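Local coordinates for yuaD protein (Bacillus subtilis, PDB 1ORU) that is of uncertain function but carries a MOSC domain, a fold whose members are generally credited with binding molybdenum and pyridoxal phosphate, at residues His43-Lys48 with Glu62-Gln68; Leu123-Asn129 with Arg161-Val167; Lys83-Pro87 with Tyr143-Leu149. One frame throughout, in Å; residues are numbered along the deposited sequence.

Interaction 1: His43-Lys48 with Glu62-Gln68; sequences HFGLTK and EIFNRRQ. With SO4 (sulfate ion), chain C.
A two-stranded antiparallel ribbon, strands 47-49 and 62-64, joins H43-K48 to E62-Q68. K48 and I63 form its hydrogen-bonded pair: K48 N reaches I63 O at 2.8 Å and I63 N returns to K48 O at 2.9 Å. Their side chains run side by side, CG of K48 packing on CG1 of I63. Past the ribbon, N65 takes over. With its CG anti to the backbone N (chi1 178°), its amide reaches back to the loop, and ND2 spends its N-H groups on two carbonyls, H43 O at 2.7 Å and G45 O at 3.0 Å, the latter in the amide plane. N65 N adds a bond to L46 O. Asparagine suits the place because its short amide has two N-H groups for two carbonyls of one loop; G45, at phi 139°, adopts angles that a side chain would hardly tolerate. F64 turns its ring obliquely to L46 O and meets CD1 of L46 at CE1. The side chains of K48 and H43, from the two ends of their segment, meet a sulfate, probably from the crystallisation liquor: K48 NZ, also paired with E54, donates to O3 at 2.8 Å, and H43 NE2 bonds O1 weakly. R67 bonds OD1 of N129 and merely brings NE within 3.8 Å of sulfate O2. The whole is a short antiparallel beta ribbon beside a basic cluster able to hold an anion, its natural ligand, if any, unknown.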
loop_
_atom_site.group_PDB
_atom_site.type_symbol
_atom_site.label_atom_id
_atom_site.label_comp_id
_atom_site.label_asym_id
_atom_site.label_seq_id
_atom_site.Cartn_x
_atom_site.Cartn_y
_atom_site.Cartn_z
ATOM N N HIS A 43 -7.571 16.159 0.714
ATOM C CA HIS A 43 -6.477 15.206 0.585
ATOM C C HIS A 43 -6.250 14.672 -0.824
ATOM O O HIS A 43 -5.623 13.624 -0.999
ATOM C CB HIS A 43 -6.679 14.040 1.550
ATOM C CG HIS A 43 -6.682 14.450 2.988
ATOM N ND1 HIS A 43 -7.843 14.703 3.688
ATOM C CD2 HIS A 43 -5.664 14.703 3.844
ATOM C CE1 HIS A 43 -7.539 15.092 4.913
ATOM N NE2 HIS A 43 -6.223 15.101 5.034
ATOM N N PHE A 44 -6.739 15.399 -1.825
ATOM C CA PHE A 44 -6.582 14.997 -3.220
ATOM C C PHE A 44 -5.192 15.330 -3.745
ATOM O O PHE A 44 -4.636 16.379 -3.419
ATOM C CB PHE A 44 -7.617 15.706 -4.095
ATOM C CG PHE A 44 -7.499 15.381 -5.559
ATOM C CD1 PHE A 44 -7.806 14.108 -6.031
ATOM C CD2 PHE A 44 -7.069 16.345 -6.466
ATOM C CE1 PHE A 44 -7.688 13.797 -7.384
ATOM C CE2 PHE A 44 -6.946 16.045 -7.826
ATOM C CZ PHE A 44 -7.255 14.766 -8.285
ATOM N N GLY A 45 -4.634 14.440 -4.563
ATOM C CA GLY A 45 -3.329 14.709 -5.128
ATOM C C GLY A 45 -2.358 13.550 -5.189
ATOM O O GLY A 45 -2.486 12.565 -4.462
ATOM N N LEU A 46 -1.377 13.692 -6.072
ATOM C CA LEU A 46 -0.331 12.695 -6.264
ATOM C C LEU A 46 0.609 12.724 -5.063
ATOM O O LEU A 46 1.125 11.693 -4.639
ATOM C CB LEU A 46 0.464 13.012 -7.539
ATOM C CG LEU A 46 1.753 12.223 -7.805
ATOM C CD1 LEU A 46 1.413 10.770 -8.099
ATOM C CD2 LEU A 46 2.505 12.841 -8.977
ATOM N N THR A 47 0.821 13.916 -4.513
ATOM C CA THR A 47 1.723 14.068 -3.386
ATOM C C THR A 47 1.098 14.755 -2.180
ATOM O O THR A 47 -0.015 15.282 -2.246
ATOM C CB THR A 47 2.965 14.877 -3.790
ATOM O OG1 THR A 47 2.571 16.215 -4.121
ATOM C CG2 THR A 47 3.645 14.246 -5.003
ATOM N N LYS A 48 1.837 14.739 -1.078
ATOM C CA LYS A 48 1.418 15.373 0.163
ATOM C C LYS A 48 2.685 15.744 0.927
ATOM O O LYS A 48 3.782 15.302 0.574
ATOM C CB LYS A 48 0.582 14.416 1.013
ATOM C CG LYS A 48 1.340 13.190 1.498
ATOM C CD LYS A 48 0.641 12.537 2.678
ATOM C CE LYS A 48 0.697 13.445 3.900
ATOM N NZ LYS A 48 0.060 12.834 5.093
ATOM N N GLU A 62 8.018 16.621 0.553
ATOM C CA GLU A 62 7.009 16.182 -0.404
ATOM C C GLU A 62 7.176 14.691 -0.678
ATOM O O GLU A 62 8.250 14.236 -1.081
ATOM C CB GLU A 62 7.111 16.957 -1.721
ATOM C CG GLU A 62 6.027 16.571 -2.722
ATOM C CD GLU A 62 6.020 17.439 -3.966
ATOM O OE1 GLU A 62 7.026 17.449 -4.701
ATOM O OE2 GLU A 62 4.998 18.115 -4.213
ATOM N N ILE A 63 6.106 13.939 -0.442
ATOM C CA ILE A 63 6.108 12.497 -0.649
ATOM C C ILE A 63 4.827 12.087 -1.356
ATOM O O ILE A 63 3.896 12.882 -1.496
ATOM C CB ILE A 63 6.176 11.724 0.693
ATOM C CG1 ILE A 63 4.987 12.107 1.579
ATOM C CG2 ILE A 63 7.500 12.004 1.398
ATOM C CD1 ILE A 63 4.977 11.427 2.930
ATOM N N PHE A 64 4.788 10.838 -1.802
ATOM C CA PHE A 64 3.616 10.313 -2.481
ATOM C C PHE A 64 2.423 10.352 -1.522
ATOM O O PHE A 64 2.576 10.087 -0.332
ATOM C CB PHE A 64 3.865 8.869 -2.915
ATOM C CG PHE A 64 2.652 8.201 -3.468
ATOM C CD1 PHE A 64 2.156 8.561 -4.717
ATOM C CD2 PHE A 64 1.977 7.240 -2.725
ATOM C CE1 PHE A 64 0.997 7.973 -5.221
ATOM C CE2 PHE A 64 0.815 6.645 -3.218
ATOM C CZ PHE A 64 0.327 7.014 -4.469
ATOM N N ASN A 65 1.243 10.669 -2.046
ATOM C CA ASN A 65 0.039 10.735 -1.218
ATOM C C ASN A 65 -0.649 9.377 -1.103
ATOM O O ASN A 65 -1.465 8.989 -1.940
ATOM C CB ASN A 65 -0.930 11.777 -1.775
ATOM C CG ASN A 65 -2.219 11.862 -0.974
ATOM O OD1 ASN A 65 -2.260 11.492 0.200
ATOM N ND2 ASN A 65 -3.274 12.359 -1.605
ATOM N N ARG A 66 -0.310 8.675 -0.035
ATOM C CA ARG A 66 -0.827 7.349 0.259
ATOM C C ARG A 66 -2.211 7.375 0.917
ATOM O O ARG A 66 -2.988 6.430 0.795
ATOM C CB ARG A 66 0.168 6.662 1.184
ATOM C CG ARG A 66 -0.193 5.277 1.603
ATOM C CD ARG A 66 0.672 4.862 2.774
ATOM N NE ARG A 66 0.560 3.431 3.013
ATOM C CZ ARG A 66 0.714 2.853 4.198
ATOM N NH1 ARG A 66 0.983 3.593 5.265
ATOM N NH2 ARG A 66 0.609 1.535 4.309
ATOM N N ARG A 67 -2.511 8.461 1.620
ATOM C CA ARG A 67 -3.785 8.602 2.317
ATOM C C ARG A 67 -4.775 9.430 1.494
ATOM O O ARG A 67 -5.137 10.549 1.868
ATOM C CB ARG A 67 -3.532 9.250 3.681
ATOM C CG ARG A 67 -2.626 8.413 4.593
ATOM C CD ARG A 67 -2.067 9.239 5.750
ATOM N NE ARG A 67 -3.138 9.838 6.538
ATOM C CZ ARG A 67 -3.810 9.210 7.499
ATOM N NH1 ARG A 67 -3.516 7.955 7.812
ATOM N NH2 ARG A 67 -4.803 9.832 8.124
ATOM N N GLN A 68 -5.217 8.864 0.375
ATOM C CA GLN A 68 -6.144 9.544 -0.528
ATOM C C GLN A 68 -7.602 9.512 -0.098
ATOM O O GLN A 68 -8.319 10.492 -0.273
ATOM C CB GLN A 68 -6.025 8.948 -1.931
ATOM C CG GLN A 68 -4.698 9.249 -2.597
ATOM C CD GLN A 68 -4.484 8.444 -3.863
ATOM O OE1 GLN A 68 -5.439 8.031 -4.517
ATOM N NE2 GLN A 68 -3.225 8.232 -4.224
HETATM S S SO4 C . -2.250 14.516 7.545
HETATM O O1 SO4 C . -3.393 14.565 6.598
HETATM O O2 SO4 C . -2.189 13.172 8.162
HETATM O O3 SO4 C . -0.983 14.794 6.826
HETATM O O4 SO4 C . -2.444 15.547 8.594
#

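Interaction 2: Leu123-Asn129 with Arg161-Val167; sequences LLCEGEN and RGIVCIV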
loop_
_atom_site.group_PDB
_atom_site.type_symbol
_atom_site.label_atom_id
_atom_site.label_comp_id
_atom_site.label_asym_id
_atom_site.label_seq_id
_atom_site.Cartn_x
_atom_site.Cartn_y
_atom_site.Cartn_z
ATOM N N LEU A 123 -11.078 0.978 -4.538
ATOM C CA LEU A 123 -10.138 1.484 -3.547
ATOM C C LEU A 123 -9.175 0.380 -3.118
ATOM O O LEU A 123 -9.579 -0.773 -2.904
ATOM C CB LEU A 123 -10.894 2.007 -2.319
ATOM C CG LEU A 123 -11.869 3.165 -2.566
ATOM C CD1 LEU A 123 -12.544 3.572 -1.266
ATOM C CD2 LEU A 123 -11.115 4.334 -3.159
ATOM N N LEU A 124 -7.900 0.740 -3.008
ATOM C CA LEU A 124 -6.857 -0.187 -2.579
ATOM C C LEU A 124 -6.598 0.112 -1.107
ATOM O O LEU A 124 -6.262 1.238 -0.753
ATOM C CB LEU A 124 -5.576 0.046 -3.386
ATOM C CG LEU A 124 -4.315 -0.670 -2.893
ATOM C CD1 LEU A 124 -4.467 -2.180 -3.064
ATOM C CD2 LEU A 124 -3.105 -0.160 -3.677
ATOM N N CYS A 125 -6.748 -0.887 -0.248
ATOM C CA CYS A 125 -6.532 -0.666 1.182
ATOM C C CYS A 125 -5.061 -0.418 1.559
ATOM O O CYS A 125 -4.176 -1.227 1.243
ATOM C CB CYS A 125 -7.071 -1.851 1.982
ATOM S SG CYS A 125 -6.920 -1.605 3.762
ATOM N N GLU A 126 -4.807 0.709 2.221
ATOM C CA GLU A 126 -3.464 1.047 2.670
ATOM C C GLU A 126 -3.316 0.963 4.195
ATOM O O GLU A 126 -2.478 1.641 4.796
ATOM C CB GLU A 126 -3.054 2.436 2.172
ATOM C CG GLU A 126 -2.691 2.476 0.684
ATOM C CD GLU A 126 -1.429 1.688 0.347
ATOM O OE1 GLU A 126 -0.456 1.765 1.123
ATOM O OE2 GLU A 126 -1.400 1.004 -0.703
ATOM N N GLY A 127 -4.149 0.139 4.817
ATOM C CA GLY A 127 -4.031 -0.076 6.247
ATOM C C GLY A 127 -4.751 0.822 7.225
ATOM O O GLY A 127 -5.497 1.728 6.852
ATOM N N GLU A 128 -4.487 0.564 8.501
ATOM C CA GLU A 128 -5.104 1.297 9.595
ATOM C C GLU A 128 -4.808 2.781 9.626
ATOM O O GLU A 128 -3.697 3.220 9.341
ATOM C CB GLU A 128 -4.668 0.720 10.940
ATOM C CG GLU A 128 -4.957 -0.745 11.142
ATOM C CD GLU A 128 -4.634 -1.188 12.554
ATOM O OE1 GLU A 128 -4.648 -2.410 12.816
ATOM O OE2 GLU A 128 -4.364 -0.309 13.401
ATOM N N ASN A 129 -5.819 3.550 10.003
ATOM C CA ASN A 129 -5.663 4.986 10.134
ATOM C C ASN A 129 -5.429 5.193 11.629
ATOM O O ASN A 129 -6.339 5.015 12.438
ATOM C CB ASN A 129 -6.934 5.696 9.673
ATOM C CG ASN A 129 -6.784 7.200 9.650
ATOM O OD1 ASN A 129 -5.668 7.726 9.670
ATOM N ND2 ASN A 129 -7.910 7.904 9.598
ATOM N N ARG A 161 -10.469 2.812 14.359
ATOM C CA ARG A 161 -10.636 4.142 13.798
ATOM C C ARG A 161 -10.736 4.139 12.271
ATOM O O ARG A 161 -10.777 5.197 11.646
ATOM C CB ARG A 161 -9.494 5.053 14.263
ATOM C CG ARG A 161 -9.728 6.536 13.995
ATOM C CD ARG A 161 -8.604 7.101 13.161
ATOM N NE ARG A 161 -8.770 8.517 12.837
ATOM C CZ ARG A 161 -9.673 9.009 11.993
ATOM N NH1 ARG A 161 -10.529 8.204 11.365
ATOM N NH2 ARG A 161 -9.698 10.313 11.751
ATOM N N GLY A 162 -10.783 2.955 11.669
ATOM C CA GLY A 162 -10.902 2.884 10.220
ATOM C C GLY A 162 -9.602 2.711 9.452
ATOM O O GLY A 162 -8.538 2.496 10.035
ATOM N N ILE A 163 -9.694 2.837 8.130
ATOM C CA ILE A 163 -8.549 2.664 7.244
ATOM C C ILE A 163 -8.408 3.801 6.240
ATOM O O ILE A 163 -9.286 4.663 6.117
ATOM C CB ILE A 163 -8.694 1.356 6.435
ATOM C CG1 ILE A 163 -9.938 1.447 5.531
ATOM C CG2 ILE A 163 -8.815 0.169 7.383
ATOM C CD1 ILE A 163 -10.220 0.209 4.687
ATOM N N VAL A 164 -7.281 3.802 5.536
ATOM C CA VAL A 164 -7.026 4.776 4.484
ATOM C C VAL A 164 -6.773 3.969 3.219
ATOM O O VAL A 164 -6.285 2.838 3.289
ATOM C CB VAL A 164 -5.808 5.679 4.787
ATOM C CG1 VAL A 164 -6.197 6.734 5.811
ATOM C CG2 VAL A 164 -4.645 4.847 5.298
ATOM N N CYS A 165 -7.109 4.550 2.071
ATOM C CA CYS A 165 -6.953 3.880 0.784
ATOM C C CYS A 165 -6.436 4.791 -0.319
ATOM O O CYS A 165 -6.478 6.013 -0.214
ATOM C CB CYS A 165 -8.302 3.334 0.289
ATOM S SG CYS A 165 -9.164 2.164 1.351
ATOM N N ILE A 166 -5.970 4.158 -1.391
ATOM C CA ILE A 166 -5.508 4.848 -2.589
ATOM C C ILE A 166 -6.591 4.509 -3.611
ATOM O O ILE A 166 -7.207 3.447 -3.513
ATOM C CB ILE A 166 -4.161 4.266 -3.082
ATOM C CG1 ILE A 166 -3.009 4.869 -2.278
ATOM C CG2 ILE A 166 -3.995 4.502 -4.577
ATOM C CD1 ILE A 166 -1.669 4.178 -2.552
ATOM N N VAL A 167 -6.860 5.403 -4.561
ATOM C CA VAL A 167 -7.855 5.104 -5.593
ATOM C C VAL A 167 -7.150 4.219 -6.626
ATOM O O VAL A 167 -6.193 4.656 -7.274
ATOM C CB VAL A 167 -8.377 6.389 -6.295
ATOM C CG1 VAL A 167 -9.300 6.017 -7.455
ATOM C CG2 VAL A 167 -9.135 7.262 -5.294
HETATM O O HOH W 1 -10.249 6.136 8.909
HETATM O O HOH W 2 -7.724 2.752 12.755
#
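G162 O is gripped twice: N129 N donates to it at 2.9 Å, and a water that also bonds N129 O donates at 2.9 Å. Beside it, ND2 of N129 sits 3.1 Å above the centre of one face of the R161 guanidinium, the amide inclined to that plane at 39°. Because CG of N129 is anti to its backbone N (chi1 -174°), ND2 reaches R161, while OD1 serves R67; a second water accepts from ND2, and NH2 of R161 bonds L94 O. Farther along, L124 and I166 form a hydrogen-bonded pair, L124 N meeting I166 O almost straight (176°). C125 and C165 follow as a non-hydrogen-bonded pair, and small thiols suit it: SG of C165 packs 3.9 Å from CA of C125, and SG of C125 touches CD1 of I163. The register then slips by one residue, E126 N bonding V164 O and V164 N bonding G127 O. At the backbone angles of G127 a CB would press against the carbonyl O of E126, so glycine suits the slip, while the carboxylate of E126 pairs with R66. The slip is a beta bulge between strands 122-128 and 163-169, an antiparallel pair in the large mixed sheet of the MOSC domain.

Interaction 3: Lys83-Pro87 with Tyr143-Leu149; sequences KMGVP and YPDQPKL
The ring of Y143 lies against V86 because its CG stands anti to the carbonyl carbon (chi1 -56°); with CG1 of V86 likewise anti to its own carbonyl carbon (chi1 -63°), that methyl meets both CD2 of Y143 and CD1 of L149. CB of V86 rests over the face of the ring, 3.9 Å from the centroid, in a CH-pi contact, with CG1 following it 3.5 Å from CD2 of Y143. P87 approaches obliquely near CE1 and OH, on the same side of the ring as V86, its CG 3.4 Å from CE1 of Y143; a flat aromatic suits the place because it offers carbon to a valine and a proline together. The hydroxyl of Y143 is hydrogen-bonded to R88 O, which fixes how far the ring reaches. With an alanine in place of Y143, V86 and P87 would probably lose the ring they pack on, and R88 O its hydroxyl mate. Beyond the ring, CG1 of V86 touches CD1 of L149 at 3.8 Å, and the selenomethionine M84, bent at its last torsion, sets CE against CB of L149, also at 3.8 Å. G85, with positive phi (78°), closes helix 74-84 in a Schellman motif, where glycine is the natural residue. A type I turn, Y143 to Q146, reverses the other chain segment. The contact thus ties the C-terminal end of helix 74-84 to the loop between helices 133-142 and 149-156.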
loop_
_atom_site.group_PDB
_atom_site.type_symbol
_atom_site.label_atom_id
_atom_site.label_comp_id
_atom_site.label_asym_id
_atom_site.label_seq_id
_atom_site.Cartn_x
_atom_site.Cartn_y
_atom_site.Cartn_z
ATOM N N LYS A 83 -17.209 3.473 24.147
ATOM C CA LYS A 83 -15.989 3.499 24.943
ATOM C C LYS A 83 -15.693 4.888 25.507
ATOM O O LYS A 83 -15.116 5.013 26.585
ATOM C CB LYS A 83 -14.809 2.992 24.106
ATOM C CG LYS A 83 -14.962 1.533 23.680
ATOM C CD LYS A 83 -13.863 1.080 22.724
ATOM C CE LYS A 83 -12.494 1.059 23.381
ATOM N NZ LYS A 83 -11.418 0.669 22.409
HETATM N N MSE A 84 -16.099 5.930 24.791
HETATM C CA MSE A 84 -15.864 7.292 25.252
HETATM C C MSE A 84 -16.984 7.809 26.152
HETATM O O MSE A 84 -16.843 8.849 26.800
HETATM C CB MSE A 84 -15.712 8.232 24.064
HETATM C CG MSE A 84 -14.439 8.017 23.262
HETATM SE SE MSE A 84 -14.350 9.262 21.830
HETATM C CE MSE A 84 -13.923 10.861 22.853
ATOM N N GLY A 85 -18.100 7.089 26.181
ATOM C CA GLY A 85 -19.217 7.513 27.005
ATOM C C GLY A 85 -20.019 8.653 26.401
ATOM O O GLY A 85 -20.630 9.435 27.132
ATOM N N VAL A 86 -20.016 8.765 25.074
ATOM C CA VAL A 86 -20.780 9.809 24.399
ATOM C C VAL A 86 -21.873 9.165 23.546
ATOM O O VAL A 86 -21.718 8.039 23.072
ATOM C CB VAL A 86 -19.884 10.702 23.505
ATOM C CG1 VAL A 86 -18.867 11.443 24.362
ATOM C CG2 VAL A 86 -19.191 9.858 22.448
ATOM N N PRO A 87 -22.992 9.878 23.337
ATOM C CA PRO A 87 -24.126 9.384 22.550
ATOM C C PRO A 87 -23.844 9.018 21.097
ATOM O O PRO A 87 -24.437 8.075 20.572
ATOM C CB PRO A 87 -25.148 10.511 22.679
ATOM C CG PRO A 87 -24.300 11.716 22.800
ATOM C CD PRO A 87 -23.224 11.270 23.756
ATOM N N TYR A 143 -19.148 17.883 23.041
ATOM C CA TYR A 143 -19.508 17.439 24.382
ATOM C C TYR A 143 -18.592 18.151 25.371
ATOM O O TYR A 143 -17.904 17.513 26.170
ATOM C CB TYR A 143 -19.327 15.927 24.496
ATOM C CG TYR A 143 -20.104 15.134 23.470
ATOM C CD1 TYR A 143 -21.498 15.146 23.464
ATOM C CD2 TYR A 143 -19.448 14.350 22.521
ATOM C CE1 TYR A 143 -22.220 14.396 22.545
ATOM C CE2 TYR A 143 -20.162 13.591 21.594
ATOM C CZ TYR A 143 -21.549 13.617 21.613
ATOM O OH TYR A 143 -22.267 12.853 20.720
ATOM N N PRO A 144 -18.586 19.495 25.338
ATOM C CA PRO A 144 -17.750 20.316 26.220
ATOM C C PRO A 144 -17.949 20.100 27.718
ATOM O O PRO A 144 -17.081 20.453 28.512
ATOM C CB PRO A 144 -18.091 21.740 25.783
ATOM C CG PRO A 144 -19.524 21.625 25.394
ATOM C CD PRO A 144 -19.540 20.339 24.595
ATOM N N ASP A 145 -19.078 19.517 28.106
ATOM C CA ASP A 145 -19.340 19.285 29.523
ATOM C C ASP A 145 -18.773 17.956 30.017
ATOM O O ASP A 145 -18.992 17.567 31.167
ATOM C CB ASP A 145 -20.846 19.360 29.801
ATOM C CG ASP A 145 -21.625 18.235 29.145
ATOM O OD1 ASP A 145 -21.356 17.920 27.965
ATOM O OD2 ASP A 145 -22.522 17.676 29.814
ATOM N N GLN A 146 -18.048 17.261 29.144
ATOM C CA GLN A 146 -17.425 15.983 29.493
ATOM C C GLN A 146 -15.908 16.139 29.395
ATOM O O GLN A 146 -15.371 16.508 28.349
ATOM C CB GLN A 146 -17.920 14.878 28.560
ATOM C CG GLN A 146 -19.416 14.630 28.682
ATOM C CD GLN A 146 -19.885 13.439 27.873
ATOM O OE1 GLN A 146 -19.381 12.325 28.036
ATOM N NE2 GLN A 146 -20.858 13.665 26.999
ATOM N N PRO A 147 -15.196 15.851 30.494
ATOM C CA PRO A 147 -13.736 15.958 30.591
ATOM C C PRO A 147 -12.837 15.000 29.811
ATOM O O PRO A 147 -13.180 13.843 29.568
ATOM C CB PRO A 147 -13.497 15.845 32.093
ATOM C CG PRO A 147 -14.536 14.848 32.493
ATOM C CD PRO A 147 -15.764 15.358 31.762
ATOM N N LYS A 148 -11.671 15.523 29.443
ATOM C CA LYS A 148 -10.621 14.794 28.735
ATOM C C LYS A 148 -11.057 13.857 27.613
ATOM O O LYS A 148 -10.556 12.732 27.509
ATOM C CB LYS A 148 -9.789 14.009 29.753
ATOM C CG LYS A 148 -9.256 14.860 30.893
ATOM C CD LYS A 148 -8.419 14.035 31.855
ATOM C CE LYS A 148 -7.866 14.893 32.983
ATOM N NZ LYS A 148 -8.949 15.504 33.805
ATOM N N LEU A 149 -11.966 14.313 26.758
ATOM C CA LEU A 149 -12.419 13.458 25.670
ATOM C C LEU A 149 -11.391 13.323 24.549
ATOM O O LEU A 149 -11.340 12.293 23.887
ATOM C CB LEU A 149 -13.751 13.960 25.097
ATOM C CG LEU A 149 -14.981 13.800 25.996
ATOM C CD1 LEU A 149 -16.239 14.125 25.196
ATOM C CD2 LEU A 149 -15.056 12.380 26.531
#

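In the fold
From the N terminus, interaction 1 is complete first, closing a loop of 13 residues. Helix 74-84 then leads to 83-87, the first half of interaction 3, and the chain next lays down 123-129, the first half of interaction 2. The second halves come in the order 143-149 and 161-167, so interactions 2 and 3 cross, closing 31 and 55 intervening residues respectively. Interactions 1 and 2 touch, the salt bridge of R66 with E126 joining the loop after the ribbon to the large sheet, and both meet the second subunit. Interaction 3, across the chain's centre from interaction 1, joins the end of helix 74-84 to the 143-149 loop, its nearest atoms about 8 Å from those of interaction 2.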